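Local coordinates for L-lysine 6-monooxygenase (Pseudomonas syringae pv. tomato, PDB 5CQF), which probably hydroxylates the side-chain amine of L-lysine, or of a related amino acid, with FAD and NADPH in siderophore biosynthesis, at residues R206-G211 against R339-D344. Numbering follows the deposited sequence.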
loop_
_atom_site.group_PDB
_atom_site.type_symbol
_atom_site.label_atom_id
_atom_site.label_comp_id
_atom_site.label_asym_id
_atom_site.label_seq_id
_atom_site.Cartn_x
_atom_site.Cartn_y
_atom_site.Cartn_z
ATOM N N ARG A 206 12.002 33.281 -4.107
ATOM C CA ARG A 206 11.700 33.197 -2.682
ATOM C C ARG A 206 10.212 33.366 -2.485
ATOM O O ARG A 206 9.648 34.381 -2.856
ATOM C CB ARG A 206 12.472 34.275 -1.933
ATOM C CG ARG A 206 13.988 34.120 -1.994
ATOM C CD ARG A 206 14.717 35.340 -1.415
ATOM N NE ARG A 206 14.268 36.554 -2.105
ATOM C CZ ARG A 206 14.452 37.804 -1.681
ATOM N NH1 ARG A 206 15.115 38.061 -0.560
ATOM N NH2 ARG A 206 13.960 38.805 -2.398
ATOM N N TRP A 207 9.565 32.354 -1.922
ATOM C CA TRP A 207 8.128 32.360 -1.753
ATOM C C TRP A 207 7.769 32.175 -0.302
ATOM O O TRP A 207 8.480 31.501 0.429
ATOM C CB TRP A 207 7.528 31.243 -2.536
ATOM C CG TRP A 207 7.470 31.508 -3.973
ATOM C CD1 TRP A 207 8.474 31.343 -4.857
ATOM C CD2 TRP A 207 6.333 31.952 -4.725
ATOM N NE1 TRP A 207 8.060 31.678 -6.110
ATOM C CE2 TRP A 207 6.745 32.054 -6.069
ATOM C CE3 TRP A 207 5.010 32.268 -4.395
ATOM C CZ2 TRP A 207 5.875 32.448 -7.108
ATOM C CZ3 TRP A 207 4.133 32.650 -5.427
ATOM C CH2 TRP A 207 4.579 32.740 -6.768
ATOM N N LEU A 208 6.680 32.796 0.114
ATOM C CA LEU A 208 6.069 32.511 1.399
ATOM C C LEU A 208 4.702 31.979 1.125
ATOM O O LEU A 208 3.982 32.556 0.336
ATOM C CB LEU A 208 5.962 33.777 2.231
ATOM C CG LEU A 208 5.506 33.507 3.661
ATOM C CD1 LEU A 208 6.118 34.520 4.597
ATOM C CD2 LEU A 208 3.994 33.528 3.831
ATOM N N VAL A 209 4.359 30.856 1.732
ATOM C CA VAL A 209 3.033 30.274 1.586
ATOM C C VAL A 209 2.396 30.139 2.973
ATOM O O VAL A 209 2.904 29.423 3.836
ATOM C CB VAL A 209 3.098 28.893 0.901
ATOM C CG1 VAL A 209 1.729 28.288 0.749
ATOM C CG2 VAL A 209 3.739 29.000 -0.473
ATOM N N LEU A 210 1.297 30.852 3.182
ATOM C CA LEU A 210 0.615 30.886 4.469
ATOM C C LEU A 210 -0.502 29.856 4.469
ATOM O O LEU A 210 -1.329 29.832 3.552
ATOM C CB LEU A 210 0.027 32.273 4.664
ATOM C CG LEU A 210 -0.775 32.596 5.931
ATOM C CD1 LEU A 210 0.122 32.608 7.158
ATOM C CD2 LEU A 210 -1.453 33.948 5.775
ATOM N N GLY A 211 -0.520 28.987 5.467
ATOM C CA GLY A 211 -1.657 28.079 5.639
ATOM C C GLY A 211 -1.276 26.632 5.776
ATOM O O GLY A 211 -0.158 26.240 5.416
ATOM N N ARG A 339 10.688 37.082 14.095
ATOM C CA ARG A 339 11.751 37.095 13.076
ATOM C C ARG A 339 11.230 37.667 11.771
ATOM O O ARG A 339 10.028 37.747 11.550
ATOM C CB ARG A 339 12.323 35.702 12.844
ATOM C CG ARG A 339 11.272 34.671 12.536
ATOM C CD ARG A 339 11.671 33.314 13.063
ATOM N NE ARG A 339 12.781 32.787 12.295
ATOM C CZ ARG A 339 13.210 31.538 12.381
ATOM N NH1 ARG A 339 14.228 31.161 11.621
ATOM N NH2 ARG A 339 12.626 30.668 13.218
ATOM N N VAL A 340 12.156 38.074 10.919
ATOM C CA VAL A 340 11.837 38.733 9.663
ATOM C C VAL A 340 12.269 37.831 8.506
ATOM O O VAL A 340 13.323 37.221 8.572
ATOM C CB VAL A 340 12.559 40.105 9.589
ATOM C CG1 VAL A 340 12.366 40.788 8.236
ATOM C CG2 VAL A 340 12.072 41.004 10.713
ATOM N N LEU A 341 11.424 37.744 7.475
ATOM C CA LEU A 341 11.704 37.015 6.220
ATOM C C LEU A 341 11.586 37.975 5.063
ATOM O O LEU A 341 10.631 38.753 4.992
ATOM C CB LEU A 341 10.670 35.918 5.980
ATOM C CG LEU A 341 10.663 34.769 6.974
ATOM C CD1 LEU A 341 9.451 33.871 6.766
ATOM C CD2 LEU A 341 11.955 33.974 6.845
ATOM N N GLU A 342 12.529 37.919 4.139
ATOM C CA GLU A 342 12.376 38.645 2.886
ATOM C C GLU A 342 12.077 37.665 1.755
ATOM O O GLU A 342 12.864 36.768 1.498
ATOM C CB GLU A 342 13.635 39.420 2.582
ATOM C CG GLU A 342 14.039 40.336 3.717
ATOM C CD GLU A 342 15.452 40.825 3.567
ATOM O OE1 GLU A 342 16.356 39.981 3.336
ATOM O OE2 GLU A 342 15.646 42.052 3.675
ATOM N N VAL A 343 10.944 37.851 1.093
ATOM C CA VAL A 343 10.532 36.993 0.009
ATOM C C VAL A 343 10.129 37.798 -1.205
ATOM O O VAL A 343 9.934 38.988 -1.101
ATOM C CB VAL A 343 9.371 36.070 0.437
ATOM C CG1 VAL A 343 9.871 35.077 1.466
ATOM C CG2 VAL A 343 8.196 36.851 0.990
ATOM N N ASP A 344 10.033 37.139 -2.356
ATOM C CA ASP A 344 9.648 37.781 -3.610
ATOM C C ASP A 344 8.151 37.686 -3.836
ATOM O O ASP A 344 7.587 38.520 -4.500
ATOM C CB ASP A 344 10.379 37.132 -4.775
ATOM C CG ASP A 344 11.893 37.254 -4.658
ATOM O OD1 ASP A 344 12.389 38.404 -4.516
ATOM O OD2 ASP A 344 12.590 36.208 -4.677
#
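Arg-206, at the start of strand 206-210, grips Asp-344, the link between a meander and the parallel sheet of a Rossmann-like domain. Residues 339-343 belong to strand 338-343, the last of the three-stranded antiparallel meander. After Asp-344 the chain enters strand 345-348, which lies parallel beside 206-210. The contact therefore sits where the chain passes from meander to parallel sheet. Strand 206-210 leads into Gly-211, the first glycine of a GxGxxA pattern, consistent with the dinucleotide-binding turn of a Rossmann fold.

In the apolar part, Leu-208 and Val-343 are buried. Leu-208 CB packs on Val-343 CG2. Leu-208 CD1 reaches Leu-341 CD1 at 4.0 Å, the two leucines crossing at about a right angle. Val-328 and Leu-330 of the meander add to this layer.

The polar part is a side-on salt bridge. Arg-206 NH2 meets Asp-344 OD1 at 2.7 Å and Arg-206 NE meets Asp-344 OD2 at 3.1 Å. Both oxygens lie close to the guanidinium plane, and both bonds are nearly straight. The carboxylate is turned 54° from that plane, so both nitrogens approach from above its own plane. A bend at chi3 (-55°) lays the Arg-206 guanidinium over the backbone of strand 338-343, with one face over Val-343 CA and, toward its rim, Glu-342 C. Glu-342 OE1 stays 4.5 Å from Arg-206 NH1, beyond salt-bridge range.

Backbone bonds add to this grip. Asp-344 N donates to Arg-206 O at 2.8 Å, and backbone hydrogen bonds between Arg-206 and Ala-345 and between Leu-208 and Ala-345 continue the pairing. Asp-344 OD2 also accepts a hydrogen bond from Arg-206 N on its anti side, at 3.0 Å.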